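Local coordinates for NTF2 domain-containing protein (PDB 4X2H) that is of uncharacterised function but has an NTF2-type domain and pairs with the chain of another protein, at residues A34-A39 against L155-D160; S27-N32 against Y173-H178; N98-F103 against G118-M123; A124-G129 against N150-L155. All blocks are in the same frame, centred on the assembly; numbering follows the deposited sequence.

Interaction 1 of 4, residues A34-A39 against L155-D160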
loop_
_atom_site.group_PDB
_atom_site.type_symbol
_atom_site.label_atom_id
_atom_site.label_comp_id
_atom_site.label_asym_id
_atom_site.label_seq_id
_atom_site.Cartn_x
_atom_site.Cartn_y
_atom_site.Cartn_z
ATOM N N ALA B 34 -6.305 7.294 22.874
ATOM C CA ALA B 34 -6.140 7.127 24.315
ATOM C C ALA B 34 -5.412 5.834 24.672
ATOM O O ALA B 34 -4.458 5.838 25.450
ATOM C CB ALA B 34 -7.503 7.159 24.998
ATOM N N THR B 35 -5.869 4.725 24.105
ATOM C CA THR B 35 -5.319 3.419 24.441
ATOM C C THR B 35 -3.896 3.241 23.913
ATOM O O THR B 35 -3.021 2.751 24.627
ATOM C CB THR B 35 -6.225 2.295 23.902
ATOM O OG1 THR B 35 -7.399 2.213 24.719
ATOM C CG2 THR B 35 -5.518 0.947 23.922
ATOM N N TYR B 36 -3.654 3.630 22.667
ATOM C CA TYR B 36 -2.318 3.485 22.101
ATOM C C TYR B 36 -1.333 4.416 22.797
ATOM O O TYR B 36 -0.161 4.080 22.946
ATOM C CB TYR B 36 -2.340 3.744 20.596
ATOM C CG TYR B 36 -2.835 2.560 19.798
ATOM C CD1 TYR B 36 -2.314 1.290 20.005
ATOM C CD2 TYR B 36 -3.832 2.709 18.856
ATOM C CE1 TYR B 36 -2.767 0.200 19.277
ATOM C CE2 TYR B 36 -4.294 1.626 18.125
ATOM C CZ TYR B 36 -3.759 0.378 18.340
ATOM O OH TYR B 36 -4.225 -0.693 17.611
ATOM N N THR B 37 -1.811 5.571 23.250
ATOM C CA THR B 37 -0.953 6.515 23.955
ATOM C C THR B 37 -0.553 5.952 25.317
ATOM O O THR B 37 0.610 6.037 25.712
ATOM C CB THR B 37 -1.645 7.877 24.131
ATOM O OG1 THR B 37 -1.831 8.482 22.842
ATOM C CG2 THR B 37 -0.808 8.812 24.999
ATOM N N LYS B 38 -1.514 5.373 26.031
ATOM C CA LYS B 38 -1.228 4.756 27.325
ATOM C C LYS B 38 -0.270 3.583 27.150
ATOM O O LYS B 38 0.596 3.341 27.992
ATOM C CB LYS B 38 -2.522 4.286 27.998
ATOM C CG LYS B 38 -2.344 3.743 29.414
ATOM C CD LYS B 38 -2.161 4.865 30.428
ATOM C CE LYS B 38 -1.875 4.322 31.822
ATOM N NZ LYS B 38 -0.896 5.175 32.557
ATOM N N ALA B 39 -0.431 2.860 26.047
ATOM C CA ALA B 39 0.387 1.688 25.767
ATOM C C ALA B 39 1.778 2.065 25.263
ATOM O O ALA B 39 2.655 1.209 25.167
ATOM C CB ALA B 39 -0.314 0.798 24.752
ATOM N N LEU B 155 -2.859 0.235 8.780
ATOM C CA LEU B 155 -3.961 0.494 9.693
ATOM C C LEU B 155 -3.985 -0.518 10.824
ATOM O O LEU B 155 -3.738 -1.700 10.597
ATOM C CB LEU B 155 -5.287 0.460 8.950
ATOM C CG LEU B 155 -5.454 1.458 7.807
ATOM C CD1 LEU B 155 -6.741 1.157 7.078
ATOM C CD2 LEU B 155 -5.444 2.895 8.319
ATOM N N VAL B 156 -4.291 -0.048 12.032
ATOM C CA VAL B 156 -4.412 -0.920 13.205
ATOM C C VAL B 156 -5.757 -0.678 13.898
ATOM O O VAL B 156 -6.386 0.366 13.703
ATOM C CB VAL B 156 -3.252 -0.700 14.206
ATOM C CG1 VAL B 156 -1.921 -1.132 13.597
ATOM C CG2 VAL B 156 -3.184 0.751 14.656
ATOM N N PRO B 157 -6.224 -1.656 14.693
ATOM C CA PRO B 157 -7.522 -1.519 15.364
ATOM C C PRO B 157 -7.585 -0.342 16.333
ATOM O O PRO B 157 -6.621 -0.094 17.058
ATOM C CB PRO B 157 -7.661 -2.839 16.131
ATOM C CG PRO B 157 -6.772 -3.789 15.444
ATOM C CD PRO B 157 -5.626 -2.981 14.921
ATOM N N ASN B 158 -8.705 0.372 16.338
ATOM C CA ASN B 158 -8.977 1.362 17.376
ATOM C C ASN B 158 -9.712 0.683 18.520
ATOM O O ASN B 158 -10.925 0.484 18.450
ATOM C CB ASN B 158 -9.802 2.531 16.833
ATOM C CG ASN B 158 -9.985 3.644 17.858
ATOM O OD1 ASN B 158 -9.707 3.468 19.050
ATOM N ND2 ASN B 158 -10.465 4.793 17.400
ATOM N N TRP B 159 -8.977 0.328 19.570
ATOM C CA TRP B 159 -9.548 -0.424 20.683
ATOM C C TRP B 159 -10.601 0.377 21.445
ATOM O O TRP B 159 -11.428 -0.198 22.150
ATOM C CB TRP B 159 -8.451 -0.862 21.657
ATOM C CG TRP B 159 -7.359 -1.670 21.037
ATOM C CD1 TRP B 159 -6.026 -1.379 21.041
ATOM C CD2 TRP B 159 -7.499 -2.901 20.312
ATOM N NE1 TRP B 159 -5.328 -2.354 20.375
ATOM C CE2 TRP B 159 -6.208 -3.300 19.918
ATOM C CE3 TRP B 159 -8.587 -3.707 19.968
ATOM C CZ2 TRP B 159 -5.975 -4.467 19.188
ATOM C CZ3 TRP B 159 -8.354 -4.868 19.247
ATOM C CH2 TRP B 159 -7.057 -5.233 18.862
ATOM N N ASP B 160 -10.568 1.698 21.304
ATOM C CA ASP B 160 -11.484 2.567 22.036
ATOM C C ASP B 160 -12.832 2.710 21.339
ATOM O O ASP B 160 -13.790 3.204 21.940
ATOM C CB ASP B 160 -10.856 3.949 22.235
ATOM C CG ASP B 160 -9.594 3.901 23.080
ATOM O OD1 ASP B 160 -9.583 3.162 24.088
ATOM O OD2 ASP B 160 -8.612 4.594 22.731
#
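Thr35 turns OG1 anti to its carbonyl carbon and CG2 anti to its backbone N (chi1 -74°), so the hydroxyl and the methyl meet different residues of 155-160. Thr35 OG1 gives a very short hydrogen bond to Asp160 OD1, 2.5 Å. Asp160 OD2 accepts from the Thr35 backbone N at 3.1 Å on its syn lone pair; both carboxylate oxygens are thus tied to one residue, which should hold the group against rotation. Thr35 CG2 comes in at the edge of the Trp159 indole, 3.7 Å from CD1. These bonds fasten the short helix 34-39 of the NTF2-type fold to the end of strand 145-157 and the turn that follows, where Asn158 OD1 accepts from the backbone N of Asp160 in an Asx turn. Tyr36 has CG anti to its carbonyl carbon (chi1 -80°), and its ring reaches the end of the strand. There Tyr36 OH donates to Pro157 O at 2.5 Å, in the carbonyl plane. Val156 CG2 lies obliquely to the phenol, 3.7 Å from Tyr36 CE2. The Tyr36 and Trp159 rings are also oblique, planes 52° apart, and Trp159 NE1 gives its hydrogen to Phe103 O instead.

Interaction 2 of 4, residues S27-N32 against Y173-H178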
loop_
_atom_site.group_PDB
_atom_site.type_symbol
_atom_site.label_atom_id
_atom_site.label_comp_id
_atom_site.label_asym_id
_atom_site.label_seq_id
_atom_site.Cartn_x
_atom_site.Cartn_y
_atom_site.Cartn_z
ATOM N N SER B 27 -7.083 13.033 13.428
ATOM C CA SER B 27 -7.823 12.153 14.324
ATOM C C SER B 27 -7.826 10.707 13.821
ATOM O O SER B 27 -8.196 9.789 14.558
ATOM C CB SER B 27 -9.261 12.645 14.496
ATOM O OG SER B 27 -10.027 12.406 13.331
ATOM N N GLY B 28 -7.405 10.509 12.575
ATOM C CA GLY B 28 -7.347 9.179 11.990
ATOM C C GLY B 28 -6.039 8.447 12.252
ATOM O O GLY B 28 -5.860 7.316 11.803
ATOM N N TYR B 29 -5.126 9.092 12.976
ATOM C CA TYR B 29 -3.812 8.514 13.279
ATOM C C TYR B 29 -3.734 8.001 14.713
ATOM O O TYR B 29 -4.520 8.412 15.567
ATOM C CB TYR B 29 -2.716 9.547 13.042
ATOM C CG TYR B 29 -2.543 9.919 11.591
ATOM C CD1 TYR B 29 -3.443 10.773 10.963
ATOM C CD2 TYR B 29 -1.490 9.412 10.842
ATOM C CE1 TYR B 29 -3.294 11.117 9.643
ATOM C CE2 TYR B 29 -1.335 9.756 9.508
ATOM C CZ TYR B 29 -2.245 10.603 8.919
ATOM O OH TYR B 29 -2.106 10.952 7.602
ATOM N N VAL B 30 -2.774 7.116 14.983
ATOM C CA VAL B 30 -2.652 6.514 16.309
ATOM C C VAL B 30 -2.229 7.519 17.378
ATOM O O VAL B 30 -2.513 7.315 18.555
ATOM C CB VAL B 30 -1.636 5.345 16.322
ATOM C CG1 VAL B 30 -2.154 4.170 15.491
ATOM C CG2 VAL B 30 -0.248 5.815 15.866
ATOM N N ASN B 31 -1.566 8.599 16.973
ATOM C CA ASN B 31 -0.972 9.538 17.928
ATOM C C ASN B 31 -1.951 10.058 18.976
ATOM O O ASN B 31 -1.611 10.149 20.155
ATOM C CB ASN B 31 -0.363 10.738 17.197
ATOM C CG ASN B 31 0.729 10.339 16.237
ATOM O OD1 ASN B 31 0.578 9.387 15.471
ATOM N ND2 ASN B 31 1.848 11.061 16.276
ATOM N N ASN B 32 -3.160 10.396 18.544
ATOM C CA ASN B 32 -4.147 11.003 19.432
ATOM C C ASN B 32 -5.184 9.994 19.916
ATOM O O ASN B 32 -6.344 10.339 20.145
ATOM C CB ASN B 32 -4.833 12.175 18.728
ATOM C CG ASN B 32 -3.851 13.255 18.313
ATOM O OD1 ASN B 32 -2.839 13.480 18.980
ATOM N ND2 ASN B 32 -4.138 13.923 17.201
ATOM N N TYR B 173 -10.432 1.863 12.589
ATOM C CA TYR B 173 -9.019 1.545 12.394
ATOM C C TYR B 173 -8.217 2.821 12.183
ATOM O O TYR B 173 -8.673 3.747 11.500
ATOM C CB TYR B 173 -8.852 0.579 11.216
ATOM C CG TYR B 173 -9.541 -0.734 11.487
ATOM C CD1 TYR B 173 -10.891 -0.902 11.208
ATOM C CD2 TYR B 173 -8.856 -1.790 12.074
ATOM C CE1 TYR B 173 -11.535 -2.095 11.484
ATOM C CE2 TYR B 173 -9.487 -2.988 12.353
ATOM C CZ TYR B 173 -10.827 -3.133 12.062
ATOM O OH TYR B 173 -11.460 -4.322 12.346
ATOM N N LEU B 174 -7.029 2.864 12.779
ATOM C CA LEU B 174 -6.210 4.071 12.806
ATOM C C LEU B 174 -4.922 3.905 12.011
ATOM O O LEU B 174 -4.451 2.794 11.811
ATOM C CB LEU B 174 -5.876 4.441 14.250
ATOM C CG LEU B 174 -7.087 4.703 15.141
ATOM C CD1 LEU B 174 -6.673 4.732 16.603
ATOM C CD2 LEU B 174 -7.770 5.999 14.746
ATOM N N ILE B 175 -4.351 5.020 11.574
ATOM C CA ILE B 175 -3.126 4.995 10.789
ATOM C C ILE B 175 -1.896 4.921 11.682
ATOM O O ILE B 175 -1.631 5.831 12.474
ATOM C CB ILE B 175 -2.993 6.236 9.899
ATOM C CG1 ILE B 175 -4.231 6.410 9.020
ATOM C CG2 ILE B 175 -1.739 6.140 9.037
ATOM C CD1 ILE B 175 -4.365 7.800 8.469
ATOM N N ALA B 176 -1.144 3.841 11.527
ATOM C CA ALA B 176 0.120 3.651 12.239
ATOM C C ALA B 176 1.301 4.079 11.377
ATOM O O ALA B 176 2.314 4.555 11.890
ATOM C CB ALA B 176 0.276 2.207 12.651
ATOM N N SER B 177 1.168 3.875 10.071
ATOM C CA SER B 177 2.164 4.317 9.092
ATOM C C SER B 177 1.457 4.871 7.871
ATOM O O SER B 177 0.362 4.427 7.524
ATOM C CB SER B 177 3.094 3.174 8.668
ATOM O OG SER B 177 3.923 2.743 9.728
ATOM N N HIS B 178 2.104 5.828 7.214
ATOM C CA HIS B 178 1.539 6.493 6.058
ATOM C C HIS B 178 2.667 6.990 5.176
ATOM O O HIS B 178 3.546 7.703 5.651
ATOM C CB HIS B 178 0.646 7.656 6.494
ATOM C CG HIS B 178 0.120 8.484 5.363
ATOM N ND1 HIS B 178 -0.313 9.779 5.537
ATOM C CD2 HIS B 178 -0.052 8.204 4.050
ATOM C CE1 HIS B 178 -0.728 10.264 4.379
ATOM N NE2 HIS B 178 -0.577 9.329 3.460
HETATM O O HOH W 1 -8.288 6.449 10.495
#
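A single beta bridge between Tyr29 and Ile175 joins the loop after helix 3-20 to strand 173-182, just before that strand turns a corner at Ala176; there Ala176 and Ser177 both face Ile154 in a classic beta bulge. Two backbone bonds make the bridge. Ile175 N donates to Gly28 O at 2.8 Å, and Val30 N to Ile175 O at 3.0 Å, the latter from above the carbonyl plane. Gly28 O also takes a hydrogen from a water, 2.9 Å away, which donates again to Tyr173 O.

Ile175 then reaches over the Tyr29 ring. Its CG1 is anti to the carbonyl carbon and its chain is extended at chi2 (162°), so CD1 stands 3.6 Å from the ring centroid, 14° off the normal: a CH-pi contact over the centre of the face. CG2 meets the CD2 and CE2 side of the same ring. At the edge, in the ring plane, Tyr29 OH and His178 ND1 are hydrogen-bonded at 3.0 Å, and either may be the donor. Val30 CG1 packs on Leu174 CB at 3.9 Å. Phe11 of helix 3-20 also touches Ile175.

His178 NE2 bonds to Asp151 OD1, so both imidazole nitrogens have partners, which probably limits the ring's rotation.

Interaction 3 of 4, residues N98-F103 against G118-M123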
loop_
_atom_site.group_PDB
_atom_site.type_symbol
_atom_site.label_atom_id
_atom_site.label_comp_id
_atom_site.label_asym_id
_atom_site.label_seq_id
_atom_site.Cartn_x
_atom_site.Cartn_y
_atom_site.Cartn_z
ATOM N N ASN B 98 -1.373 -8.743 9.652
ATOM C CA ASN B 98 -1.420 -9.451 10.930
ATOM C C ASN B 98 -2.861 -9.600 11.381
ATOM O O ASN B 98 -3.469 -8.650 11.870
ATOM C CB ASN B 98 -0.605 -8.730 12.003
ATOM C CG ASN B 98 -0.487 -9.538 13.287
ATOM O OD1 ASN B 98 -0.981 -10.664 13.377
ATOM N ND2 ASN B 98 0.180 -8.968 14.283
ATOM N N ALA B 99 -3.399 -10.802 11.209
ATOM C CA ALA B 99 -4.772 -11.105 11.591
ATOM C C ALA B 99 -4.895 -11.356 13.090
ATOM O O ALA B 99 -6.001 -11.537 13.601
ATOM C CB ALA B 99 -5.275 -12.314 10.815
ATOM N N ASP B 100 -3.758 -11.375 13.785
ATOM C CA ASP B 100 -3.720 -11.623 15.224
ATOM C C ASP B 100 -3.081 -10.434 15.927
ATOM O O ASP B 100 -2.238 -10.596 16.803
ATOM C CB ASP B 100 -2.945 -12.910 15.530
ATOM C CG ASP B 100 -3.089 -13.363 16.981
ATOM O OD1 ASP B 100 -4.086 -12.998 17.641
ATOM O OD2 ASP B 100 -2.189 -14.085 17.460
ATOM N N TYR B 101 -3.471 -9.235 15.522
ATOM C CA TYR B 101 -2.889 -8.025 16.082
ATOM C C TYR B 101 -3.283 -7.899 17.552
ATOM O O TYR B 101 -4.467 -7.990 17.886
ATOM C CB TYR B 101 -3.339 -6.804 15.281
ATOM C CG TYR B 101 -2.683 -5.521 15.719
ATOM C CD1 TYR B 101 -1.470 -5.122 15.175
ATOM C CD2 TYR B 101 -3.267 -4.716 16.684
ATOM C CE1 TYR B 101 -0.861 -3.951 15.579
ATOM C CE2 TYR B 101 -2.670 -3.548 17.094
ATOM C CZ TYR B 101 -1.466 -3.169 16.536
ATOM O OH TYR B 101 -0.871 -2.002 16.948
ATOM N N ARG B 102 -2.291 -7.710 18.422
ATOM C CA ARG B 102 -2.517 -7.740 19.868
ATOM C C ARG B 102 -2.009 -6.519 20.622
ATOM O O ARG B 102 -2.265 -6.395 21.821
ATOM C CB ARG B 102 -1.846 -8.964 20.494
ATOM C CG ARG B 102 -2.168 -10.280 19.840
ATOM C CD ARG B 102 -1.816 -11.438 20.755
ATOM N NE ARG B 102 -2.624 -12.617 20.461
ATOM C CZ ARG B 102 -2.978 -13.532 21.358
ATOM N NH1 ARG B 102 -2.599 -13.417 22.625
ATOM N NH2 ARG B 102 -3.717 -14.566 20.987
ATOM N N PHE B 103 -1.266 -5.634 19.968
ATOM C CA PHE B 103 -0.640 -4.559 20.727
ATOM C C PHE B 103 -1.687 -3.620 21.310
ATOM O O PHE B 103 -2.559 -3.122 20.599
ATOM C CB PHE B 103 0.353 -3.754 19.893
ATOM C CG PHE B 103 1.025 -2.676 20.686
ATOM C CD1 PHE B 103 2.027 -2.998 21.588
ATOM C CD2 PHE B 103 0.622 -1.359 20.583
ATOM C CE1 PHE B 103 2.636 -2.023 22.350
ATOM C CE2 PHE B 103 1.229 -0.370 21.347
ATOM C CZ PHE B 103 2.239 -0.708 22.231
ATOM N N GLY B 118 -11.956 -11.383 11.714
ATOM C CA GLY B 118 -11.836 -10.164 10.935
ATOM C C GLY B 118 -12.039 -8.886 11.728
ATOM O O GLY B 118 -12.611 -7.923 11.216
ATOM N N VAL B 119 -11.566 -8.870 12.969
ATOM C CA VAL B 119 -11.677 -7.687 13.819
ATOM C C VAL B 119 -10.289 -7.162 14.194
ATOM O O VAL B 119 -10.000 -5.978 14.020
ATOM C CB VAL B 119 -12.495 -7.999 15.095
ATOM C CG1 VAL B 119 -12.436 -6.843 16.096
ATOM C CG2 VAL B 119 -13.942 -8.297 14.719
ATOM N N ARG B 120 -9.435 -8.047 14.696
ATOM C CA ARG B 120 -8.107 -7.658 15.157
ATOM C C ARG B 120 -7.122 -7.656 13.996
ATOM O O ARG B 120 -6.127 -8.385 14.002
ATOM C CB ARG B 120 -7.634 -8.594 16.272
ATOM C CG ARG B 120 -8.506 -8.509 17.512
ATOM C CD ARG B 120 -7.885 -9.192 18.720
ATOM N NE ARG B 120 -7.784 -10.644 18.555
ATOM C CZ ARG B 120 -6.656 -11.311 18.319
ATOM N NH1 ARG B 120 -5.493 -10.679 18.210
ATOM N NH2 ARG B 120 -6.692 -12.630 18.193
ATOM N N MET B 121 -7.410 -6.810 13.013
ATOM C CA MET B 121 -6.659 -6.763 11.764
ATOM C C MET B 121 -5.667 -5.616 11.711
ATOM O O MET B 121 -6.026 -4.461 11.953
ATOM C CB MET B 121 -7.611 -6.614 10.577
ATOM C CG MET B 121 -8.653 -7.702 10.440
ATOM S SD MET B 121 -9.704 -7.407 9.001
ATOM C CE MET B 121 -10.565 -5.914 9.481
ATOM N N MET B 122 -4.422 -5.944 11.378
ATOM C CA MET B 122 -3.450 -4.957 10.938
ATOM C C MET B 122 -3.423 -5.022 9.417
ATOM O O MET B 122 -3.168 -6.084 8.848
ATOM C CB MET B 122 -2.070 -5.236 11.520
ATOM C CG MET B 122 -0.982 -4.316 11.029
ATOM S SD MET B 122 0.603 -4.796 11.745
ATOM C CE MET B 122 1.051 -3.277 12.572
ATOM N N MET B 123 -3.696 -3.897 8.768
ATOM C CA MET B 123 -3.876 -3.881 7.321
ATOM C C MET B 123 -2.858 -3.017 6.599
ATOM O O MET B 123 -2.472 -1.953 7.081
ATOM C CB MET B 123 -5.281 -3.391 6.974
ATOM C CG MET B 123 -6.369 -4.397 7.311
ATOM S SD MET B 123 -8.024 -3.690 7.284
ATOM C CE MET B 123 -7.962 -2.617 8.720
#
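Asn98 and Met122 form an antiparallel hydrogen-bonded pair, the backbone part of the contact. Met122 N donates to Asn98 O at 2.9 Å, while the return bond from Asn98 N to Met122 O is weak, at 3.3 Å. Further on, Tyr101 N donates to the carbonyl of Arg120, the centre of an inverse gamma turn. The facing loop is shaped by an Asx turn, in which Asn98 OD1 accepts from Asp100 N.

The charged part gathers on one oxygen. Arg120 bends at chi3 (-67°) and presents its guanidinium end-on, with NH1 and NH2 both gripping Asp100 OD1, NH2 at 2.7 Å. The acceptor lies almost in the guanidinium plane, but the carboxylate is turned 73° from it. Arg102 NE adds a third, longer bond to Asp100 OD1, 3.2 Å, from above the carboxylate plane, and the shared carboxylate probably offsets the nearness of the two arginines. Arg120 NH1 also donates to Tyr101 O at 2.9 Å. A leucine in its place would probably leave Asp100 OD1 with only the longer Arg102 bond of the three described, and Tyr101 O without this donor.

The apolar part is a Met-aromatic contact: Met122 SD sits obliquely beside the Tyr101 ring, and Met122 CE is 3.6 Å from Tyr101 CE1.

Around these residues, Val156 and Pro157 of strand 145-157 and Tyr36 of helix 34-39 pack on Tyr101. Met121 faces helix 3-20, and Arg120 NE bonds to His113 O, just beyond helix 107-112.

Interaction 4 of 4, residues A124-G129 against N150-L155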
loop_
_atom_site.group_PDB
_atom_site.type_symbol
_atom_site.label_atom_id
_atom_site.label_comp_id
_atom_site.label_asym_id
_atom_site.label_seq_id
_atom_site.Cartn_x
_atom_site.Cartn_y
_atom_site.Cartn_z
ATOM N N ALA B 124 -2.438 -3.504 5.437
ATOM C CA ALA B 124 -1.654 -2.725 4.481
ATOM C C ALA B 124 -2.582 -2.248 3.375
ATOM O O ALA B 124 -3.098 -3.054 2.604
ATOM C CB ALA B 124 -0.521 -3.557 3.910
ATOM N N LEU B 125 -2.799 -0.938 3.317
ATOM C CA LEU B 125 -3.718 -0.331 2.361
ATOM C C LEU B 125 -2.951 0.492 1.341
ATOM O O LEU B 125 -2.104 1.294 1.716
ATOM C CB LEU B 125 -4.732 0.552 3.095
ATOM C CG LEU B 125 -5.640 1.448 2.248
ATOM C CD1 LEU B 125 -6.613 0.614 1.435
ATOM C CD2 LEU B 125 -6.378 2.437 3.138
ATOM N N THR B 126 -3.241 0.287 0.060
ATOM C CA THR B 126 -2.684 1.134 -0.990
ATOM C C THR B 126 -3.823 1.828 -1.731
ATOM O O THR B 126 -4.863 1.222 -2.001
ATOM C CB THR B 126 -1.808 0.333 -1.980
ATOM O OG1 THR B 126 -1.277 1.217 -2.973
ATOM C CG2 THR B 126 -2.601 -0.773 -2.658
ATOM N N VAL B 127 -3.623 3.108 -2.030
ATOM C CA VAL B 127 -4.637 3.931 -2.678
ATOM C C VAL B 127 -3.977 4.720 -3.782
ATOM O O VAL B 127 -2.898 5.275 -3.587
ATOM C CB VAL B 127 -5.315 4.912 -1.704
ATOM C CG1 VAL B 127 -6.433 5.670 -2.406
ATOM C CG2 VAL B 127 -5.842 4.180 -0.470
ATOM N N SER B 128 -4.627 4.784 -4.936
ATOM C CA SER B 128 -4.094 5.549 -6.051
ATOM C C SER B 128 -5.193 6.363 -6.710
ATOM O O SER B 128 -6.370 6.006 -6.664
ATOM C CB SER B 128 -3.427 4.622 -7.069
ATOM O OG SER B 128 -2.281 4.004 -6.503
ATOM N N GLY B 129 -4.795 7.477 -7.311
ATOM C CA GLY B 129 -5.746 8.353 -7.959
ATOM C C GLY B 129 -5.056 9.581 -8.501
ATOM O O GLY B 129 -3.847 9.563 -8.735
ATOM N N ASN B 150 -0.152 8.200 -5.049
ATOM C CA ASN B 150 -0.162 6.865 -4.499
ATOM C C ASN B 150 0.068 6.983 -2.999
ATOM O O ASN B 150 1.097 7.500 -2.562
ATOM C CB ASN B 150 0.908 5.998 -5.171
ATOM C CG ASN B 150 1.044 4.634 -4.534
ATOM O OD1 ASN B 150 2.148 4.196 -4.222
ATOM N ND2 ASN B 150 -0.077 3.955 -4.337
ATOM N N ASP B 151 -0.927 6.549 -2.230
ATOM C CA ASP B 151 -0.876 6.532 -0.772
ATOM C C ASP B 151 -0.769 5.094 -0.296
ATOM O O ASP B 151 -1.439 4.222 -0.834
ATOM C CB ASP B 151 -2.141 7.163 -0.168
ATOM C CG ASP B 151 -1.941 8.592 0.306
ATOM O OD1 ASP B 151 -0.817 8.962 0.703
ATOM O OD2 ASP B 151 -2.942 9.349 0.306
ATOM N N VAL B 152 0.068 4.839 0.704
ATOM C CA VAL B 152 0.021 3.561 1.396
ATOM C C VAL B 152 -0.105 3.806 2.893
ATOM O O VAL B 152 0.480 4.742 3.436
ATOM C CB VAL B 152 1.253 2.664 1.095
ATOM C CG1 VAL B 152 1.254 2.237 -0.378
ATOM C CG2 VAL B 152 2.553 3.349 1.493
ATOM N N PHE B 153 -0.909 2.970 3.539
ATOM C CA PHE B 153 -1.176 3.074 4.967
ATOM C C PHE B 153 -1.015 1.730 5.630
ATOM O O PHE B 153 -1.355 0.701 5.044
ATOM C CB PHE B 153 -2.602 3.553 5.254
ATOM C CG PHE B 153 -2.964 4.861 4.625
ATOM C CD1 PHE B 153 -3.540 4.900 3.369
ATOM C CD2 PHE B 153 -2.781 6.051 5.313
ATOM C CE1 PHE B 153 -3.908 6.091 2.803
ATOM C CE2 PHE B 153 -3.142 7.249 4.747
ATOM C CZ PHE B 153 -3.708 7.275 3.491
ATOM N N ILE B 154 -0.518 1.740 6.861
ATOM C CA ILE B 154 -0.709 0.604 7.742
ATOM C C ILE B 154 -1.770 0.991 8.767
ATOM O O ILE B 154 -1.616 1.964 9.509
ATOM C CB ILE B 154 0.590 0.166 8.429
ATOM C CG1 ILE B 154 1.568 -0.354 7.376
ATOM C CG2 ILE B 154 0.302 -0.936 9.445
ATOM C CD1 ILE B 154 2.962 -0.616 7.899
ATOM N N LEU B 155 -2.859 0.235 8.780
ATOM C CA LEU B 155 -3.961 0.494 9.693
ATOM C C LEU B 155 -3.985 -0.518 10.824
ATOM O O LEU B 155 -3.738 -1.700 10.597
ATOM C CB LEU B 155 -5.287 0.460 8.950
ATOM C CG LEU B 155 -5.454 1.458 7.807
ATOM C CD1 LEU B 155 -6.741 1.157 7.078
ATOM C CD2 LEU B 155 -5.444 2.895 8.319
HETATM O O HOH W 2 1.668 1.197 -3.740
#
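Leu125 and Phe153, and Val127 and Asp151, are the two hydrogen-bonded pairs of this antiparallel hairpin, with strand directions 165° apart. Each pair exchanges two bonds. Leu125 N reaches Phe153 O at 2.8 Å in a nearly straight bond (177°), and Asp151 N reaches Val127 O at 2.7 Å. Val127 O takes a second hydrogen, from Asn150 ND2 at 3.2 Å, well above its carbonyl plane. CG of Asn150 is anti to the backbone N (chi1 174°), which carries the amide across to the other strand, where ND2 makes a weak bond to Ser128 OG, 3.1 Å. A water donates to Asn150 OD1 and bonds Thr126 OG1 at 3.0 Å; OD1 accepts from a polar side chain of the other protein. An isoleucine here would probably leave that neighbour and the water without this acceptor, and Val127 O without its second donor.

On the opposite face Leu125 CD2 lies 3.8 Å from Phe153 CD1, against Phe11 and Val12 of helix 3-20, while Asp151 OD2 bonds Tyr16 OH and its other oxygen is also bonded. The Asn150 face mixes polar and apolar groups and meets the other chain; the Leu125 face packs on the helix and buries a carboxylate.

Strand 145-157 links interactions 1 and 4, which share Leu155 and have centres about 20 Å apart. Its neighbours in the sheet carry the others: strand 122-135 runs from interaction 3 into 4, where Leu155 N probably bonds to Met123 O (2.8 Å), and strand 173-182 carries interaction 2. Interactions 1 and 2, centres about 9 Å apart, join through a probable bond from Leu174 N to Val156 O, 2.7 Å. Interactions 2 and 4, centres about 13 Å apart, join likewise from Ala176 N to Ile154 O, 2.8 Å. Tyr36 OH packs on Tyr101 CE2 at 3.3 Å between 1 and 3, and Tyr173 OH to Val119 O, 2.8 Å, ties 2 to 3. Interactions 3, 4 and Ser177 meet the other chain.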